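Local structure of NADH:ubiquinone oxidoreductase, Na translocating, C subunit (Parabacteroides distasonis, 3LWX) at residues 75-80 against 84-89; 114-119 against 182-187. The protein forms the C subunit of a multisubunit, ion-translocating oxidoreductase and contains a domain of the FMN-binding family. One frame throughout, in Å; residues are numbered along the deposited sequence.

Contact 1 (75-80 against 84-89)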
ATOM      1  N   PHE A  75       5.444  -0.121   7.955  1.00  7.09           N
ATOM      2  CA  PHE A  75       5.640  -1.476   8.491  1.00  7.06           C
ATOM      3  C   PHE A  75       6.909  -1.990   7.833  1.00  7.56           C
ATOM      4  O   PHE A  75       7.024  -1.950   6.604  1.00  8.10           O
ATOM      5  CB  PHE A  75       4.446  -2.366   8.171  1.00  7.60           C
ATOM      6  CG  PHE A  75       3.138  -1.760   8.561  1.00  7.75           C
ATOM      7  CD1 PHE A  75       2.606  -1.953   9.822  1.00  8.84           C
ATOM      8  CD2 PHE A  75       2.451  -0.942   7.667  1.00  8.79           C
ATOM      9  CE1 PHE A  75       1.402  -1.367  10.184  1.00 10.20           C
ATOM     10  CE2 PHE A  75       1.259  -0.348   8.034  1.00 10.21           C
ATOM     11  CZ  PHE A  75       0.738  -0.570   9.295  1.00  9.66           C
ATOM     12  N   VAL A  76       7.875  -2.451   8.628  1.00  7.17           N
ATOM     13  CA  VAL A  76       9.139  -2.915   8.093  1.00  7.36           C
ATOM     14  C   VAL A  76       9.235  -4.414   8.263  1.00  7.49           C
ATOM     15  O   VAL A  76       9.213  -4.927   9.388  1.00  8.86           O
ATOM     16  CB  VAL A  76      10.351  -2.230   8.758  1.00  7.79           C
ATOM     17  CG1 VAL A  76      11.629  -2.634   8.060  1.00  9.26           C
ATOM     18  CG2 VAL A  76      10.187  -0.710   8.753  1.00  8.70           C
ATOM     19  N   ALA A  77       9.255  -5.114   7.132  1.00  7.07           N
ATOM     20  CA  ALA A  77       9.420  -6.546   7.100  1.00  7.66           C
ATOM     21  C   ALA A  77      10.889  -6.892   7.009  1.00  8.28           C
ATOM     22  O   ALA A  77      11.685  -6.142   6.440  1.00  8.66           O
ATOM     23  CB  ALA A  77       8.656  -7.156   5.921  1.00  8.76           C
ATOM     24  N   ASN A  78      11.243  -8.034   7.601  1.00  9.97           N
ATOM     25  CA  ASN A  78      12.584  -8.576   7.554  1.00 11.93           C
ATOM     26  C   ASN A  78      12.467  -9.807   6.660  1.00 12.34           C
ATOM     27  O   ASN A  78      11.951 -10.853   7.068  1.00 13.13           O
ATOM     28  CB  ASN A  78      13.103  -8.887   8.966  1.00 12.78           C
ATOM     29  CG  ASN A  78      14.490  -9.472   8.965  1.00 14.20           C
ATOM     30  OD1 ASN A  78      14.993  -9.853   7.927  1.00 17.01           O
ATOM     31  ND2 ASN A  78      15.103  -9.578  10.147  1.00 22.42           N
ATOM     32  N   VAL A  79      12.868  -9.637   5.410  1.00 12.83           N
ATOM     33  CA  VAL A  79      12.802 -10.674   4.394  1.00 13.76           C
ATOM     34  C   VAL A  79      14.235 -11.073   4.052  1.00 15.41           C
ATOM     35  O   VAL A  79      14.986 -10.292   3.464  1.00 16.35           O
ATOM     36  CB  VAL A  79      12.039 -10.172   3.148  1.00 13.93           C
ATOM     37  CG1 VAL A  79      12.055 -11.218   2.046  1.00 17.37           C
ATOM     38  CG2 VAL A  79      10.598  -9.824   3.526  1.00 15.04           C
ATOM     39  N   ASP A  80      14.622 -12.285   4.445  1.00 16.78           N
ATOM     40  CA  ASP A  80      15.973 -12.784   4.198  0.50 17.99           C
ATOM     41  C   ASP A  80      17.028 -11.816   4.768  1.00 17.71           C
ATOM     42  O   ASP A  80      18.078 -11.585   4.153  1.00 20.69           O
ATOM     43  CB  ASP A  80      16.201 -13.038   2.695  0.50 18.94           C
ATOM     44  CG  ASP A  80      15.223 -14.059   2.105  0.50 21.55           C
ATOM     45  OD1 ASP A  80      14.614 -14.838   2.868  0.50 25.15           O
ATOM     46  OD2 ASP A  80      15.074 -14.095   0.865  0.50 24.69           O
ATOM     47  N   LYS A  84      12.061  -4.580   3.985  1.00  7.66           N
ATOM     48  CA  LYS A  84      11.083  -4.116   3.001  1.00  6.97           C
ATOM     49  C   LYS A  84      10.229  -3.094   3.745  1.00  7.05           C
ATOM     50  O   LYS A  84       9.791  -3.367   4.868  1.00  8.28           O
ATOM     51  CB  LYS A  84      10.187  -5.227   2.451  1.00  7.50           C
ATOM     52  CG  LYS A  84      10.928  -6.406   1.857  1.00  8.78           C
ATOM     53  CD  LYS A  84      11.736  -6.045   0.628  1.00  8.43           C
ATOM     54  CE  LYS A  84      12.345  -7.288  -0.005  1.00  9.82           C
ATOM     55  NZ  LYS A  84      13.259  -6.951  -1.120  1.00 10.85           N
ATOM     56  N   TYR A  85       9.979  -1.945   3.126  1.00  6.29           N
ATOM     57  CA  TYR A  85       9.204  -0.883   3.753  1.00  6.12           C
ATOM     58  C   TYR A  85       7.810  -0.862   3.141  1.00  5.96           C
ATOM     59  O   TYR A  85       7.669  -0.641   1.938  1.00  6.96           O
ATOM     60  CB  TYR A  85       9.891   0.467   3.574  1.00  7.00           C
ATOM     61  CG  TYR A  85      11.295   0.495   4.135  1.00  7.06           C
ATOM     62  CD1 TYR A  85      11.532   0.812   5.470  1.00  7.75           C
ATOM     63  CD2 TYR A  85      12.388   0.202   3.336  1.00  7.89           C
ATOM     64  CE1 TYR A  85      12.814   0.829   5.982  1.00  7.78           C
ATOM     65  CE2 TYR A  85      13.690   0.231   3.843  1.00  8.62           C
ATOM     66  CZ  TYR A  85      13.885   0.539   5.172  1.00  8.32           C
ATOM     67  OH  TYR A  85      15.171   0.586   5.679  1.00  9.41           O
ATOM     68  N   ILE A  86       6.805  -1.072   3.981  1.00  6.10           N
ATOM     69  CA  ILE A  86       5.411  -1.158   3.559  1.00  6.01           C
ATOM     70  C   ILE A  86       4.703   0.126   3.987  1.00  6.05           C
ATOM     71  O   ILE A  86       4.777   0.540   5.158  1.00  7.02           O
ATOM     72  CB  ILE A  86       4.699  -2.355   4.204  1.00  6.38           C
ATOM     73  CG1 ILE A  86       5.452  -3.658   3.957  1.00  6.80           C
ATOM     74  CG2 ILE A  86       3.253  -2.477   3.696  1.00  7.90           C
ATOM     75  CD1 ILE A  86       5.037  -4.799   4.866  1.00 10.24           C
HETATM   76  N   MSE A  87       4.034   0.769   3.028  1.00  6.01           N
HETATM   77  CA  MSE A  87       3.367   2.044   3.179  1.00  6.11           C
HETATM   78  C   MSE A  87       1.890   1.891   2.864  1.00  5.93           C
HETATM   79  O   MSE A  87       1.500   1.044   2.061  1.00  6.42           O
HETATM   80  CB  MSE A  87       4.026   3.057   2.241  1.00  6.33           C
HETATM   81  CG  MSE A  87       5.457   3.353   2.629  1.00  7.79           C
HETATM   82 SE   MSE A  87       6.457   4.404   1.408  0.75  9.85          SE
HETATM   83  CE  MSE A  87       6.802   3.040   0.091  1.00  9.48           C
ATOM     84  N   ALA A  88       1.086   2.695   3.545  1.00  6.40           N
ATOM     85  CA  ALA A  88      -0.368   2.634   3.452  1.00  6.72           C
ATOM     86  C   ALA A  88      -0.914   3.675   2.482  1.00  6.78           C
ATOM     87  O   ALA A  88      -0.531   4.851   2.526  1.00  8.42           O
ATOM     88  CB  ALA A  88      -0.987   2.804   4.826  1.00  7.72           C
ATOM     89  N   LEU A  89      -1.846   3.243   1.652  1.00  6.72           N
ATOM     90  CA  LEU A  89      -2.487   4.044   0.640  1.00  6.48           C
ATOM     91  C   LEU A  89      -3.953   4.292   0.966  1.00  6.69           C
ATOM     92  O   LEU A  89      -4.639   3.445   1.549  1.00  7.12           O
ATOM     93  CB  LEU A  89      -2.449   3.312  -0.696  1.00  7.01           C
ATOM     94  CG  LEU A  89      -1.075   2.793  -1.126  1.00  7.31           C
ATOM     95  CD1 LEU A  89      -1.223   1.979  -2.398  1.00  9.24           C
ATOM     96  CD2 LEU A  89      -0.084   3.928  -1.298  1.00  8.72           C
TER

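Contact 2 (114-119 against 182-187)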
ATOM      1  N   ALA A 114       2.404  -5.088  -3.935  1.00  6.04           N
ATOM      2  CA  ALA A 114       1.309  -4.154  -3.771  1.00  6.50           C
ATOM      3  C   ALA A 114       0.007  -4.908  -3.559  1.00  6.18           C
ATOM      4  O   ALA A 114      -0.134  -6.053  -4.005  1.00  7.38           O
ATOM      5  CB  ALA A 114       1.192  -3.276  -5.014  1.00  8.01           C
ATOM      6  N   ASP A 115      -0.940  -4.239  -2.910  1.00  6.20           N
ATOM      7  CA  ASP A 115      -2.291  -4.761  -2.704  1.00  5.85           C
ATOM      8  C   ASP A 115      -3.241  -3.578  -2.734  1.00  6.47           C
ATOM      9  O   ASP A 115      -2.967  -2.565  -2.087  1.00  6.99           O
ATOM     10  CB  ASP A 115      -2.422  -5.474  -1.358  1.00  6.97           C
ATOM     11  CG  ASP A 115      -3.729  -6.233  -1.222  1.00  6.54           C
ATOM     12  OD1 ASP A 115      -3.904  -7.184  -2.015  1.00  8.03           O
ATOM     13  OD2 ASP A 115      -4.542  -5.902  -0.334  1.00  8.26           O
ATOM     14  N   PHE A 116      -4.366  -3.723  -3.434  1.00  6.09           N
ATOM     15  CA  PHE A 116      -5.355  -2.657  -3.519  1.00  6.11           C
ATOM     16  C   PHE A 116      -6.724  -3.184  -3.121  1.00  6.88           C
ATOM     17  O   PHE A 116      -7.110  -4.286  -3.522  1.00  7.82           O
ATOM     18  CB  PHE A 116      -5.411  -2.060  -4.935  1.00  6.86           C
ATOM     19  CG  PHE A 116      -4.081  -1.541  -5.420  1.00  6.76           C
ATOM     20  CD1 PHE A 116      -3.603  -0.312  -5.012  1.00  8.81           C
ATOM     21  CD2 PHE A 116      -3.295  -2.294  -6.259  1.00  8.11           C
ATOM     22  CE1 PHE A 116      -2.376   0.157  -5.436  1.00  8.91           C
ATOM     23  CE2 PHE A 116      -2.061  -1.830  -6.677  1.00  9.12           C
ATOM     24  CZ  PHE A 116      -1.613  -0.613  -6.267  1.00  8.15           C
ATOM     25  N   SER A 117      -7.467  -2.324  -2.435  1.00  6.95           N
ATOM     26  CA  SER A 117      -8.784  -2.631  -1.935  1.00  7.15           C
ATOM     27  C   SER A 117      -9.752  -1.492  -2.229  1.00  7.45           C
ATOM     28  O   SER A 117      -9.361  -0.372  -2.556  1.00  7.51           O
ATOM     29  CB  SER A 117      -8.749  -2.870  -0.429  1.00  8.08           C
ATOM     30  OG  SER A 117      -7.992  -4.023  -0.106  1.00  8.74           O
ATOM     31  N   HIS A 118     -11.038  -1.780  -2.070  1.00  7.81           N
ATOM     32  CA  HIS A 118     -12.071  -0.795  -2.344  1.00  7.85           C
ATOM     33  C   HIS A 118     -13.347  -1.152  -1.609  1.00  8.72           C
ATOM     34  O   HIS A 118     -13.590  -2.303  -1.241  1.00  9.55           O
ATOM     35  CB  HIS A 118     -12.362  -0.720  -3.845  1.00  7.83           C
ATOM     36  CG  HIS A 118     -12.842  -2.017  -4.398  1.00  8.15           C
ATOM     37  ND1 HIS A 118     -14.180  -2.338  -4.481  1.00  8.72           N
ATOM     38  CD2 HIS A 118     -12.152  -3.125  -4.770  1.00  9.52           C
ATOM     39  CE1 HIS A 118     -14.287  -3.577  -4.924  1.00  9.25           C
ATOM     40  NE2 HIS A 118     -13.074  -4.082  -5.099  1.00 10.28           N
ATOM     41  N   GLN A 119     -14.171  -0.139  -1.419  1.00  8.97           N
ATOM     42  CA  GLN A 119     -15.449  -0.285  -0.729  0.67 10.70           C
ATOM     43  C   GLN A 119     -16.572  -0.792  -1.605  1.00 10.65           C
ATOM     44  O   GLN A 119     -17.387  -1.591  -1.160  1.00 12.85           O
ATOM     45  CB  GLN A 119     -15.846   1.080  -0.157  0.67 12.08           C
ATOM     46  CG  GLN A 119     -17.167   1.145   0.638  0.67 15.32           C
ATOM     47  CD  GLN A 119     -18.457   1.398  -0.176  0.67 20.02           C
ATOM     48  OE1 GLN A 119     -19.549   1.070   0.292  0.67 28.29           O
ATOM     49  NE2 GLN A 119     -18.340   1.993  -1.365  0.67 21.44           N
ATOM     50  N   GLU A 182      -3.786   8.475  -8.729  1.00  6.68           N
ATOM     51  CA  GLU A 182      -3.836   9.612  -7.820  1.00  6.76           C
ATOM     52  C   GLU A 182      -3.581   9.186  -6.379  1.00  6.79           C
ATOM     53  O   GLU A 182      -2.877   9.873  -5.644  1.00  7.23           O
ATOM     54  CB  GLU A 182      -5.182  10.291  -7.993  1.00  7.45           C
ATOM     55  CG  GLU A 182      -5.298  10.956  -9.361  1.00  9.29           C
ATOM     56  CD  GLU A 182      -6.696  11.313  -9.797  1.00 11.87           C
ATOM     57  OE1 GLU A 182      -7.647  11.119  -9.025  1.00 12.26           O
ATOM     58  OE2 GLU A 182      -6.836  11.771 -10.937  1.00 17.30           O
HETATM   59  N   MSE A 183      -4.161   8.059  -5.975  1.00  6.95           N
HETATM   60  CA  MSE A 183      -3.961   7.517  -4.634  1.00  6.92           C
HETATM   61  C   MSE A 183      -2.489   7.255  -4.366  1.00  6.42           C
HETATM   62  O   MSE A 183      -1.977   7.577  -3.290  1.00  6.60           O
HETATM   63  CB  MSE A 183      -4.753   6.214  -4.455  1.00  7.00           C
HETATM   64  CG  MSE A 183      -4.378   5.444  -3.202  1.00  7.82           C
HETATM   65 SE   MSE A 183      -5.640   4.086  -2.723  0.75  9.57          SE
HETATM   66  CE  MSE A 183      -5.381   2.903  -4.194  1.00 11.73           C
ATOM     67  N   LEU A 184      -1.805   6.642  -5.323  1.00  6.56           N
ATOM     68  CA  LEU A 184      -0.388   6.367  -5.160  1.00  6.91           C
ATOM     69  C   LEU A 184       0.396   7.667  -5.005  1.00  6.25           C
ATOM     70  O   LEU A 184       1.209   7.809  -4.088  1.00  7.12           O
ATOM     71  CB  LEU A 184       0.128   5.561  -6.360  1.00  7.38           C
ATOM     72  CG  LEU A 184      -0.249   4.092  -6.399  1.00  9.00           C
ATOM     73  CD1 LEU A 184      -0.118   3.535  -7.807  1.00 11.21           C
ATOM     74  CD2 LEU A 184       0.601   3.318  -5.396  1.00 10.03           C
ATOM     75  N   PHE A 185       0.172   8.605  -5.909  1.00  6.56           N
ATOM     76  CA  PHE A 185       0.930   9.848  -5.836  1.00  7.36           C
ATOM     77  C   PHE A 185       0.669  10.595  -4.539  1.00  6.98           C
ATOM     78  O   PHE A 185       1.592  11.033  -3.851  1.00  7.54           O
ATOM     79  CB  PHE A 185       0.611  10.731  -7.050  1.00  8.04           C
ATOM     80  CG  PHE A 185       1.375  12.023  -7.067  1.00  8.53           C
ATOM     81  CD1 PHE A 185       0.870  13.148  -6.433  1.00  9.82           C
ATOM     82  CD2 PHE A 185       2.605  12.121  -7.707  1.00 10.52           C
ATOM     83  CE1 PHE A 185       1.574  14.339  -6.434  1.00 12.17           C
ATOM     84  CE2 PHE A 185       3.314  13.304  -7.711  1.00 12.12           C
ATOM     85  CZ  PHE A 185       2.801  14.414  -7.080  1.00 11.89           C
ATOM     86  N   ASN A 186      -0.612  10.772  -4.213  1.00  6.67           N
ATOM     87  CA  ASN A 186      -0.977  11.562  -3.035  1.00  7.00           C
ATOM     88  C   ASN A 186      -0.575  10.874  -1.736  1.00  6.98           C
ATOM     89  O   ASN A 186      -0.102  11.519  -0.808  1.00  8.57           O
ATOM     90  CB  ASN A 186      -2.476  11.844  -3.036  1.00  7.21           C
ATOM     91  CG  ASN A 186      -2.898  12.802  -4.125  1.00  7.48           C
ATOM     92  OD1 ASN A 186      -2.140  13.692  -4.517  1.00  8.47           O
ATOM     93  ND2 ASN A 186      -4.139  12.649  -4.594  1.00  8.32           N
ATOM     94  N   SER A 187      -0.723   9.561  -1.690  1.00  6.53           N
ATOM     95  CA  SER A 187      -0.384   8.830  -0.467  1.00  6.90           C
ATOM     96  C   SER A 187       1.131   8.755  -0.280  1.00  7.13           C
ATOM     97  O   SER A 187       1.659   8.998   0.815  1.00  7.56           O
ATOM     98  CB  SER A 187      -0.939   7.420  -0.484  1.00  7.10           C
ATOM     99  OG  SER A 187      -2.360   7.402  -0.524  1.00  7.75           O
TER

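Contact 1 (75-80 against 84-89)
F75 and I86 face each other as a hydrogen-bonded antiparallel pair, with F75 N to I86 O at 3.0 Å and I86 N to F75 O at 2.8 Å. Two residues on, A77 and K84 repeat the pattern: A77 N lies 2.9 Å from K84 O, and K84 N lies 2.9 Å from A77 O. Between these pairs sits the non-hydrogen-bonded pair V76 and Y85, where the CA of V76 brings a C-H to 3.3 Å from K84 O. This is a beta hairpin, joining strand 71-79 to strand 82-92 in the middle of a six-stranded antiparallel sheet; the N-to-C directions of 75-79 and 84-89 differ by 150°, antiparallel but twisted.

The apolar contacts divide between the two faces. On one, the CB atoms of F75 and I86 come within 4.0 Å, and the small methyl of A77 meets I86 at its CD1 tip. On the other, V76 and Y85, beta-branched and aromatic residues that suit an extended strand, run alongside each other, the CG2 branch of V76 resting 3.9 Å from Y85 CD1, oblique to the ring. Nearer the turn, V79 CG2 meets K84 CG at 3.8 Å, the side chains roughly perpendicular. A long lysine suits this place: past CG the bend at chi2 (-65°) sends the chain away from V79 to a salt bridge between NZ and D105, and K84 makes a cation-pi contact with Y112.

Contact 2 (114-119 against 182-187)
Helix 174-196 packs across one face of the six-stranded antiparallel sheet, and here it meets strand 111-118, the outermost strand at one side of that sheet within the chain. The backbones stay well apart, with F116 CA and M183 CA 10.3 Å from each other, so long side chains have to bridge the interval. F116 sends its ring from the strand, and M183, a selenomethionine, reaches out from the helix to meet it. The two side chains meet at a slant, and the methyl CE of M183 comes 3.8 Å from F116 CD1, approaching the ring obliquely. M183 extends through its first two torsions and then bends at chi3 (67°), which swings that terminal methyl toward the ring. L184, one residue further along the helix, approaches differently: its CD2 branch lies near the plane of the ring, at the edge, 4.3 Å from F116 CE1.

The rings of F134 and F138 also meet F116, making it part of an aromatic cluster. D115 and S117, its neighbours along the strand, touch Q19 of helix 4-23, and D115 forms a salt bridge with R22 of that helix.

Within the helix, M183 O accepts two hydrogen bonds, from S187 N and S187 OG, each at 2.8 Å, from opposite faces of the carbonyl plane. The hydroxyl also bonds to H90 N, linking the helix to strand 82-92. Across the contact itself only carbon atoms touch: an aromatic ring, a flexible selenoether chain and a branched aliphatic one join strand to helix by van der Waals and hydrophobic packing, while the serine's polarity is met by backbone groups.

Overall arrangement
Contact 1 is complete, by residue 89, before the chain reaches contact 2, and their centres lie 16 Å apart, yet both build on the same antiparallel sheet. L89, past the pairs made between 75-80 and 84-89, connects them. Its CD1 packs 3.7 Å from F116 CE1 on the strand and 3.8 Å from L184 CD2 on the helix, while its CB lies 3.8 Å from M183 CG. One leucine thus fills in among all three residues that carry contact 2. L89 CA also lies 3.6 Å from S187 OG. Strand 82-92 thus carries contact 1 near its start and packs against helix 174-196 through L89 further along.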